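Local coordinates for MHC class I-like protein MILL2 (Mus musculus, PDB 6A97), which binds to heparan sulfate proteoglycans on the surface of fibroblasts, as a GPI-anchored member of the MHC class I family, at residues E82-N85 / L86-V89; I101-K104 / S105-E108; K245-R248 / S249-L253; L253-G256 / D257-Q261. All blocks are in the same frame, centred on the assembly; numbering follows the deposited sequence.

Contact 1: E82-N85 / L86-V89; sequences ETNN and LLKV
L86 turns its backbone N-H back to E82 O, 2.9 Å from N to O, and two further bonds of the same i to i+4 kind follow. L87 N reaches T83 O at 3.2 Å, while V89 N meets N85 O at 3.3 Å. Among the side chains, the amide of N85 makes the polar link. Its ND2 gives a hydrogen to E82 OE2 over 3.1 Å at a nearly straight 165°, with the carboxylate oxygen close to the amide plane but approached from above its own plane. On the other side of this amide, OD1 takes a weak bond from K88 NZ at 3.5 Å; K88 lies alongside N85, its chain bent at chi2 and chi3. All this belongs to helix 75-96 of the alpha-1 domain, one wall of the MHC class I-like platform. E82 is buried, and its OE1 forms a salt bridge with R188 of helix 171-193, so its charge is met by the opposing wall. Apolar residues suit the side facing the sheet: L86, its CG anti to the backbone N (chi1 174°), rests on L54 and Y56 of strand 51-57, and L87 also touches Y56. V89 packs instead on H185 of helix 171-193.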
loop_
_atom_site.group_PDB
_atom_site.type_symbol
_atom_site.label_atom_id
_atom_site.label_comp_id
_atom_site.label_asym_id
_atom_site.label_seq_id
_atom_site.Cartn_x
_atom_site.Cartn_y
_atom_site.Cartn_z
ATOM N N GLU A 82 11.766 -28.071 -20.131
ATOM C CA GLU A 82 10.537 -27.299 -20.172
ATOM C C GLU A 82 10.425 -26.416 -21.409
ATOM O O GLU A 82 9.317 -26.099 -21.825
ATOM C CB GLU A 82 10.388 -26.458 -18.899
ATOM C CG GLU A 82 10.191 -27.300 -17.634
ATOM C CD GLU A 82 8.986 -28.245 -17.702
ATOM O OE1 GLU A 82 8.932 -29.186 -16.884
ATOM O OE2 GLU A 82 8.089 -28.048 -18.550
ATOM N N THR A 83 11.547 -26.028 -22.015
ATOM C CA THR A 83 11.455 -25.329 -23.297
ATOM C C THR A 83 11.046 -26.315 -24.394
ATOM O O THR A 83 10.307 -25.963 -25.313
ATOM C CB THR A 83 12.769 -24.638 -23.701
ATOM O OG1 THR A 83 13.833 -25.593 -23.686
ATOM C CG2 THR A 83 13.091 -23.474 -22.755
ATOM N N ASN A 84 11.510 -27.553 -24.292
ATOM C CA ASN A 84 11.045 -28.575 -25.220
ATOM C C ASN A 84 9.543 -28.846 -25.045
ATOM O O ASN A 84 8.817 -28.928 -26.028
ATOM C CB ASN A 84 11.839 -29.865 -25.054
ATOM C CG ASN A 84 11.392 -30.942 -26.024
ATOM O OD1 ASN A 84 11.674 -30.879 -27.228
ATOM N ND2 ASN A 84 10.686 -31.937 -25.506
ATOM N N ASN A 85 9.085 -28.972 -23.799
ATOM C CA ASN A 85 7.649 -29.085 -23.512
ATOM C C ASN A 85 6.851 -27.895 -24.031
ATOM O O ASN A 85 5.711 -28.040 -24.481
ATOM C CB ASN A 85 7.398 -29.230 -22.007
ATOM C CG ASN A 85 7.793 -30.591 -21.480
ATOM O OD1 ASN A 85 7.925 -31.549 -22.243
ATOM N ND2 ASN A 85 7.968 -30.690 -20.165
ATOM N N LEU A 86 7.456 -26.716 -23.964
ATOM C CA LEU A 86 6.815 -25.490 -24.423
ATOM C C LEU A 86 6.514 -25.548 -25.920
ATOM O O LEU A 86 5.481 -25.048 -26.376
ATOM C CB LEU A 86 7.700 -24.284 -24.098
ATOM C CG LEU A 86 7.268 -22.919 -24.633
ATOM C CD1 LEU A 86 5.831 -22.609 -24.240
ATOM C CD2 LEU A 86 8.204 -21.842 -24.117
ATOM N N LEU A 87 7.418 -26.159 -26.684
ATOM C CA LEU A 87 7.215 -26.315 -28.124
ATOM C C LEU A 87 5.927 -27.087 -28.435
ATOM O O LEU A 87 5.241 -26.793 -29.416
ATOM C CB LEU A 87 8.412 -27.027 -28.765
ATOM C CG LEU A 87 9.755 -26.293 -28.691
ATOM C CD1 LEU A 87 10.845 -27.113 -29.360
ATOM C CD2 LEU A 87 9.647 -24.916 -29.335
ATOM N N LYS A 88 5.608 -28.077 -27.604
ATOM C CA LYS A 88 4.386 -28.861 -27.789
ATOM C C LYS A 88 3.148 -28.034 -27.464
ATOM O O LYS A 88 2.117 -28.156 -28.128
ATOM C CB LYS A 88 4.415 -30.124 -26.925
ATOM C CG LYS A 88 5.166 -31.284 -27.561
ATOM C CD LYS A 88 6.039 -32.019 -26.556
ATOM C CE LYS A 88 5.221 -32.698 -25.471
ATOM N NZ LYS A 88 6.100 -33.449 -24.526
ATOM N N VAL A 89 3.259 -27.193 -26.440
ATOM C CA VAL A 89 2.165 -26.310 -26.055
ATOM C C VAL A 89 1.852 -25.333 -27.184
ATOM O O VAL A 89 0.689 -25.089 -27.497
ATOM C CB VAL A 89 2.496 -25.532 -24.764
ATOM C CG1 VAL A 89 1.453 -24.462 -24.495
ATOM C CG2 VAL A 89 2.589 -26.484 -23.589
#

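Contact 2: I101-K104 / S105-E108; sequences INQK and SQEE
S105 folds its hydroxyl back onto I101 O at the C-terminal end of helix 98-104, the last helix of the alpha-1 part of the MHC class I-like platform. This is the tight part of the contact. The carbonyl oxygen of I101 receives two hydrogens from one residue: S105 N at 2.9 Å and S105 OG at 2.6 Å, reaching it from opposite faces of the carbonyl plane. With OG anti to its own carbonyl carbon (chi1 -67°), the hydroxyl lies back along the helix, where a serine can satisfy itself on the preceding turn. I101 CG2 lies 3.8 Å from S105 OG; the isoleucine is buried and also touches T40, whereas N102 uses OD1 to accept from S37 N.

Towards solvent the grip slackens. Q103 and Q106 run side by side with their amide planes 51° apart, yet OE1 of Q103 and NE2 of Q106 stay 4.0 Å from each other. K104 and E107 bring opposite charges near without touching, NZ of K104 lying 5.0 Å from OE2 of E107; the lysine instead makes a cation-pi contact with Y135. The chain leaves the helix through a type I turn from K104 to E107, closed by E107 N on K104 O at 3.1 Å. Water 1 bridges the same turn, donating to K104 O at 3.0 Å and to E107 O at 2.7 Å.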
loop_
_atom_site.group_PDB
_atom_site.type_symbol
_atom_site.label_atom_id
_atom_site.label_comp_id
_atom_site.label_asym_id
_atom_site.label_seq_id
_atom_site.Cartn_x
_atom_site.Cartn_y
_atom_site.Cartn_z
ATOM N N ILE A 101 -7.442 -17.596 -36.351
ATOM C CA ILE A 101 -6.315 -17.013 -37.071
ATOM C C ILE A 101 -6.589 -16.906 -38.575
ATOM O O ILE A 101 -6.315 -15.872 -39.189
ATOM C CB ILE A 101 -5.025 -17.829 -36.841
ATOM C CG1 ILE A 101 -4.519 -17.628 -35.409
ATOM C CG2 ILE A 101 -3.953 -17.430 -37.839
ATOM C CD1 ILE A 101 -3.326 -18.486 -35.050
ATOM N N ASN A 102 -7.127 -17.969 -39.165
ATOM C CA ASN A 102 -7.451 -17.959 -40.592
ATOM C C ASN A 102 -8.457 -16.865 -40.956
ATOM O O ASN A 102 -8.289 -16.159 -41.946
ATOM C CB ASN A 102 -7.983 -19.322 -41.025
ATOM C CG ASN A 102 -6.877 -20.347 -41.198
ATOM O OD1 ASN A 102 -5.779 -20.016 -41.646
ATOM N ND2 ASN A 102 -7.158 -21.595 -40.840
ATOM N N GLN A 103 -9.495 -16.717 -40.137
ATOM C CA GLN A 103 -10.554 -15.746 -40.408
ATOM C C GLN A 103 -10.074 -14.312 -40.226
ATOM O O GLN A 103 -10.421 -13.443 -41.020
ATOM C CB GLN A 103 -11.773 -16.010 -39.513
ATOM C CG GLN A 103 -12.461 -17.348 -39.763
ATOM C CD GLN A 103 -12.954 -17.505 -41.203
ATOM O OE1 GLN A 103 -13.510 -16.571 -41.794
ATOM N NE2 GLN A 103 -12.737 -18.689 -41.775
ATOM N N LYS A 104 -9.266 -14.069 -39.197
ATOM C CA LYS A 104 -8.722 -12.734 -38.968
ATOM C C LYS A 104 -7.633 -12.382 -39.977
ATOM O O LYS A 104 -7.398 -11.206 -40.270
ATOM C CB LYS A 104 -8.174 -12.606 -37.544
ATOM C CG LYS A 104 -9.257 -12.492 -36.474
ATOM C CD LYS A 104 -10.225 -11.353 -36.791
ATOM C CE LYS A 104 -11.161 -11.077 -35.620
ATOM N NZ LYS A 104 -12.260 -10.137 -35.988
ATOM N N SER A 105 -6.970 -13.400 -40.513
ATOM C CA SER A 105 -5.922 -13.177 -41.506
ATOM C C SER A 105 -6.483 -12.614 -42.807
ATOM O O SER A 105 -5.738 -12.097 -43.638
ATOM C CB SER A 105 -5.167 -14.474 -41.786
ATOM O OG SER A 105 -4.428 -14.882 -40.649
ATOM N N GLN A 106 -7.797 -12.712 -42.978
ATOM C CA GLN A 106 -8.449 -12.210 -44.182
ATOM C C GLN A 106 -8.661 -10.700 -44.128
ATOM O O GLN A 106 -8.878 -10.063 -45.159
ATOM C CB GLN A 106 -9.791 -12.912 -44.393
ATOM C CG GLN A 106 -9.675 -14.404 -44.654
ATOM C CD GLN A 106 -10.954 -14.997 -45.212
ATOM O OE1 GLN A 106 -11.746 -14.304 -45.853
ATOM N NE2 GLN A 106 -11.166 -16.286 -44.969
ATOM N N GLU A 107 -8.598 -10.136 -42.923
ATOM C CA GLU A 107 -8.850 -8.709 -42.726
ATOM C C GLU A 107 -7.793 -7.839 -43.405
ATOM O O GLU A 107 -6.599 -8.139 -43.368
ATOM C CB GLU A 107 -8.908 -8.367 -41.233
ATOM C CG GLU A 107 -10.069 -8.996 -40.474
ATOM C CD GLU A 107 -11.428 -8.566 -41.004
ATOM O OE1 GLU A 107 -11.550 -7.412 -41.468
ATOM O OE2 GLU A 107 -12.377 -9.376 -40.938
ATOM N N GLU A 108 -8.249 -6.755 -44.021
ATOM C CA GLU A 108 -7.360 -5.788 -44.650
ATOM C C GLU A 108 -6.516 -5.072 -43.599
ATOM O O GLU A 108 -6.992 -4.785 -42.502
ATOM C CB GLU A 108 -8.175 -4.772 -45.438
ATOM C CG GLU A 108 -7.787 -4.636 -46.897
ATOM C CD GLU A 108 -8.985 -4.308 -47.771
ATOM O OE1 GLU A 108 -9.712 -3.343 -47.444
ATOM O OE2 GLU A 108 -9.200 -5.011 -48.783
HETATM O O HOH W 1 -5.234 -9.633 -41.588
#

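Contact 3: K245-R248 / S249-L253; sequences KTFR and SETIL
R248, F247 and T251 bring the two ends of this turn together, and R248 does so chiefly with its backbone. Its N-H points straight at the hydroxyl of T251, 3.0 Å from N to OG1 with an angle of 178° at the hydrogen. Threonine suits the place because OG1 lies between its own backbone N and carbonyl carbon (chi1 53°), which turns the oxygen back across the loop. The carbonyl of R248 takes up two more hydrogens: I252 N comes nearly along the C=O axis at 3.0 Å, and T251 N, also 3.0 Å from R248 O, approaches from above the carbonyl plane. Three bonds thus tie one residue's peptide groups to the far side of the turn. The arginine chain itself is extended from CG to NE and leads away from the loop, laying one face of its guanidinium over T246 CG2, 3.6 Å from the plane.

The segment leaves strand 240-247 of the immunoglobulin C1-set alpha-3 domain and crosses to strand 253-254, which belongs to the other sheet of the sandwich. F247 lies where the crossing starts, and its apolar side chain suits a place between sheets: CB meets I252 CG1 at 3.9 Å, T251 O lies at the edge of the ring, and A262 and V264 of strand 260-268 are touched as well. I252 is buried and sends CG1 anti to its backbone N (chi1 -152°) towards F247. At the outer bend, E250 OE2 accepts a hydrogen bond from the backbone of another protein's chain, and S249 O bonds R229.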
loop_
_atom_site.group_PDB
_atom_site.type_symbol
_atom_site.label_atom_id
_atom_site.label_comp_id
_atom_site.label_asym_id
_atom_site.label_seq_id
_atom_site.Cartn_x
_atom_site.Cartn_y
_atom_site.Cartn_z
ATOM N N LYS A 245 -0.580 4.619 -1.764
ATOM C CA LYS A 245 -0.634 3.870 -3.013
ATOM C C LYS A 245 -0.410 2.384 -2.776
ATOM O O LYS A 245 0.540 1.983 -2.101
ATOM C CB LYS A 245 0.397 4.404 -4.010
ATOM C CG LYS A 245 -0.111 5.554 -4.865
ATOM C CD LYS A 245 1.027 6.284 -5.558
ATOM C CE LYS A 245 0.536 7.542 -6.259
ATOM N NZ LYS A 245 0.186 7.272 -7.686
ATOM N N THR A 246 -1.306 1.577 -3.329
ATOM C CA THR A 246 -1.156 0.129 -3.322
ATOM C C THR A 246 -0.654 -0.333 -4.684
ATOM O O THR A 246 -1.274 -0.058 -5.711
ATOM C CB THR A 246 -2.483 -0.578 -2.984
ATOM O OG1 THR A 246 -2.904 -0.199 -1.670
ATOM C CG2 THR A 246 -2.318 -2.092 -3.044
ATOM N N PHE A 247 0.477 -1.025 -4.695
ATOM C CA PHE A 247 1.064 -1.475 -5.948
ATOM C C PHE A 247 0.752 -2.944 -6.192
ATOM O O PHE A 247 0.818 -3.767 -5.277
ATOM C CB PHE A 247 2.577 -1.237 -5.949
ATOM C CG PHE A 247 2.957 0.209 -5.815
ATOM C CD1 PHE A 247 3.109 0.787 -4.562
ATOM C CD2 PHE A 247 3.143 0.997 -6.940
ATOM C CE1 PHE A 247 3.452 2.123 -4.437
ATOM C CE2 PHE A 247 3.486 2.333 -6.820
ATOM C CZ PHE A 247 3.640 2.897 -5.566
ATOM N N ARG A 248 0.403 -3.262 -7.433
ATOM C CA ARG A 248 0.072 -4.628 -7.807
ATOM C C ARG A 248 0.803 -5.022 -9.085
ATOM O O ARG A 248 1.626 -4.261 -9.597
ATOM C CB ARG A 248 -1.442 -4.787 -7.978
ATOM C CG ARG A 248 -2.217 -4.650 -6.674
ATOM C CD ARG A 248 -3.715 -4.785 -6.890
ATOM N NE ARG A 248 -4.460 -4.612 -5.645
ATOM C CZ ARG A 248 -4.976 -3.455 -5.236
ATOM N NH1 ARG A 248 -4.830 -2.362 -5.972
ATOM N NH2 ARG A 248 -5.641 -3.392 -4.090
ATOM N N SER A 249 0.489 -6.212 -9.591
ATOM C CA SER A 249 1.183 -6.814 -10.728
ATOM C C SER A 249 1.434 -5.871 -11.907
ATOM O O SER A 249 2.468 -5.961 -12.569
ATOM C CB SER A 249 0.396 -8.032 -11.223
ATOM O OG SER A 249 0.972 -8.573 -12.399
ATOM N N GLU A 250 0.501 -4.958 -12.157
ATOM C CA GLU A 250 0.557 -4.140 -13.362
ATOM C C GLU A 250 0.897 -2.670 -13.114
ATOM O O GLU A 250 0.887 -1.866 -14.046
ATOM C CB GLU A 250 -0.776 -4.243 -14.106
ATOM C CG GLU A 250 -0.940 -5.547 -14.875
ATOM C CD GLU A 250 -2.366 -5.785 -15.342
ATOM O OE1 GLU A 250 -3.199 -4.862 -15.210
ATOM O OE2 GLU A 250 -2.648 -6.894 -15.849
ATOM N N THR A 251 1.201 -2.320 -11.868
ATOM C CA THR A 251 1.535 -0.935 -11.537
ATOM C C THR A 251 2.890 -0.814 -10.845
ATOM O O THR A 251 3.483 0.264 -10.810
ATOM C CB THR A 251 0.465 -0.299 -10.635
ATOM O OG1 THR A 251 0.241 -1.137 -9.495
ATOM C CG2 THR A 251 -0.840 -0.126 -11.397
ATOM N N ILE A 252 3.373 -1.919 -10.287
ATOM C CA ILE A 252 4.672 -1.931 -9.625
ATOM C C ILE A 252 5.798 -1.887 -10.668
ATOM O O ILE A 252 5.629 -2.354 -11.796
ATOM C CB ILE A 252 4.819 -3.172 -8.712
ATOM C CG1 ILE A 252 5.773 -2.882 -7.550
ATOM C CG2 ILE A 252 5.246 -4.403 -9.510
ATOM C CD1 ILE A 252 5.707 -3.912 -6.441
ATOM N N LEU A 253 6.935 -1.301 -10.302
ATOM C CA LEU A 253 8.040 -1.126 -11.245
ATOM C C LEU A 253 9.027 -2.287 -11.207
ATOM O O LEU A 253 9.556 -2.628 -10.145
ATOM C CB LEU A 253 8.786 0.178 -10.959
ATOM C CG LEU A 253 7.968 1.471 -10.908
ATOM C CD1 LEU A 253 8.859 2.646 -10.527
ATOM C CD2 LEU A 253 7.287 1.725 -12.241
#

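Contact 4: L253-G256 / D257-Q261; sequences LPSG and DGTYQ
A beta hairpin of the C1-set immunoglobulin domain joins strand 253-254 to strand 260-268. L253 and Q261 form its antiparallel hydrogen-bonded pair, with L253 N on Q261 O at 2.9 Å and Q261 N on L253 O at 2.7 Å. P254 and Y260 are the non-hydrogen-bonded pair beyond it, a place that suits proline because no N-H is needed there; its CB lies 4.2 Å from Y260 CE1. On the face of L253 and Q261, the glutamine amide reaches along the hairpin: NE2 donates to S255 OG at 2.7 Å and 168°, the hydroxyl lying in the amide plane. CG of Q261 stands between its own N and carbonyl carbon (chi1 64°), which brings the chain over S255.

The turn is built from polar residues and two glycines. S255 N bonds T259 O, and D257 OD1 accepts two hydrogens, from T259 N at 3.0 Å in an Asx turn and from T259 OG1 at 2.6 Å through its syn lone pair. G256 and G258 both have positive phi, where a side chain would collide with the carbonyl oxygen of the residue before. Water 3 sits inside the turn, accepting from G256 N and G258 N and donating to T259 O, while water 2 joins S255 OG to T259 OG1.

Another protein's chain packs on L253, P254, D257 and Q261. Y260 OH bonds E51 of strand 51-57, linking hairpin to platform; within its own sheet, strand 260-268 lies between strand 253-254 and strand 217-226, where F224 meets Q261.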
loop_
_atom_site.group_PDB
_atom_site.type_symbol
_atom_site.label_atom_id
_atom_site.label_comp_id
_atom_site.label_asym_id
_atom_site.label_seq_id
_atom_site.Cartn_x
_atom_site.Cartn_y
_atom_site.Cartn_z
ATOM N N LEU A 253 6.935 -1.301 -10.302
ATOM C CA LEU A 253 8.040 -1.126 -11.245
ATOM C C LEU A 253 9.027 -2.287 -11.207
ATOM O O LEU A 253 9.556 -2.628 -10.145
ATOM C CB LEU A 253 8.786 0.178 -10.959
ATOM C CG LEU A 253 7.968 1.471 -10.908
ATOM C CD1 LEU A 253 8.859 2.646 -10.527
ATOM C CD2 LEU A 253 7.287 1.725 -12.241
ATOM N N PRO A 254 9.278 -2.905 -12.371
ATOM C CA PRO A 254 10.329 -3.922 -12.447
ATOM C C PRO A 254 11.705 -3.277 -12.335
ATOM O O PRO A 254 12.001 -2.337 -13.069
ATOM C CB PRO A 254 10.116 -4.549 -13.828
ATOM C CG PRO A 254 9.471 -3.464 -14.632
ATOM C CD PRO A 254 8.608 -2.694 -13.664
ATOM N N SER A 255 12.528 -3.762 -11.413
ATOM C CA SER A 255 13.885 -3.247 -11.271
ATOM C C SER A 255 14.815 -3.834 -12.330
ATOM O O SER A 255 15.873 -3.274 -12.611
ATOM C CB SER A 255 14.427 -3.540 -9.874
ATOM O OG SER A 255 13.753 -2.757 -8.904
ATOM N N GLY A 256 14.412 -4.959 -12.914
ATOM C CA GLY A 256 15.151 -5.552 -14.015
ATOM C C GLY A 256 15.958 -6.784 -13.647
ATOM O O GLY A 256 16.402 -7.520 -14.524
ATOM N N ASP A 257 16.153 -7.010 -12.352
ATOM C CA ASP A 257 16.926 -8.159 -11.891
ATOM C C ASP A 257 16.038 -9.245 -11.294
ATOM O O ASP A 257 16.523 -10.141 -10.609
ATOM C CB ASP A 257 17.977 -7.724 -10.862
ATOM C CG ASP A 257 17.379 -6.935 -9.703
ATOM O OD1 ASP A 257 16.142 -6.971 -9.513
ATOM O OD2 ASP A 257 18.156 -6.282 -8.975
ATOM N N GLY A 258 14.736 -9.155 -11.541
ATOM C CA GLY A 258 13.799 -10.109 -10.977
ATOM C C GLY A 258 13.151 -9.612 -9.696
ATOM O O GLY A 258 12.267 -10.271 -9.149
ATOM N N THR A 259 13.590 -8.455 -9.205
ATOM C CA THR A 259 12.941 -7.835 -8.051
ATOM C C THR A 259 12.181 -6.583 -8.470
ATOM O O THR A 259 12.338 -6.084 -9.586
ATOM C CB THR A 259 13.947 -7.470 -6.939
ATOM O OG1 THR A 259 14.756 -6.360 -7.352
ATOM C CG2 THR A 259 14.838 -8.663 -6.607
ATOM N N TYR A 260 11.359 -6.064 -7.567
ATOM C CA TYR A 260 10.484 -4.961 -7.922
ATOM C C TYR A 260 10.669 -3.759 -7.013
ATOM O O TYR A 260 11.219 -3.866 -5.920
ATOM C CB TYR A 260 9.037 -5.447 -7.912
ATOM C CG TYR A 260 8.869 -6.570 -8.900
ATOM C CD1 TYR A 260 8.625 -6.300 -10.240
ATOM C CD2 TYR A 260 9.022 -7.895 -8.512
ATOM C CE1 TYR A 260 8.508 -7.319 -11.162
ATOM C CE2 TYR A 260 8.905 -8.923 -9.431
ATOM C CZ TYR A 260 8.650 -8.626 -10.754
ATOM O OH TYR A 260 8.531 -9.635 -11.683
ATOM N N GLN A 261 10.227 -2.605 -7.488
ATOM C CA GLN A 261 10.341 -1.398 -6.699
ATOM C C GLN A 261 9.106 -0.530 -6.879
ATOM O O GLN A 261 8.277 -0.782 -7.760
ATOM C CB GLN A 261 11.611 -0.629 -7.065
ATOM C CG GLN A 261 11.665 -0.095 -8.477
ATOM C CD GLN A 261 12.940 0.687 -8.727
ATOM O OE1 GLN A 261 12.966 1.916 -8.616
ATOM N NE2 GLN A 261 14.017 -0.028 -9.047
HETATM O O HOH W 2 14.563 -3.689 -6.497
HETATM O O HOH W 3 12.524 -7.086 -12.327
#

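Contacts 1 and 2 belong to the alpha-1 platform and contacts 3 and 4 to the immunoglobulin domain. Contact 1 is partly buried, in mid-helix, with backbone bonds and one amide-carboxylate pair; contact 2, on the next helix with centres 27 Å away, is a surface contact where the helix ends in a type I turn that a water bridges. Contacts 3 and 4 share L253 and touch, I252 CG1 lying 3.3 Å from Q261 O. Contact 3 is a surface turn between sheets, tied by the backbone N-H and carbonyl of R248, whereas contact 4 is partly buried, a regular hairpin with water in its turn. Both meet another protein's chain, unlike contacts 1 and 2.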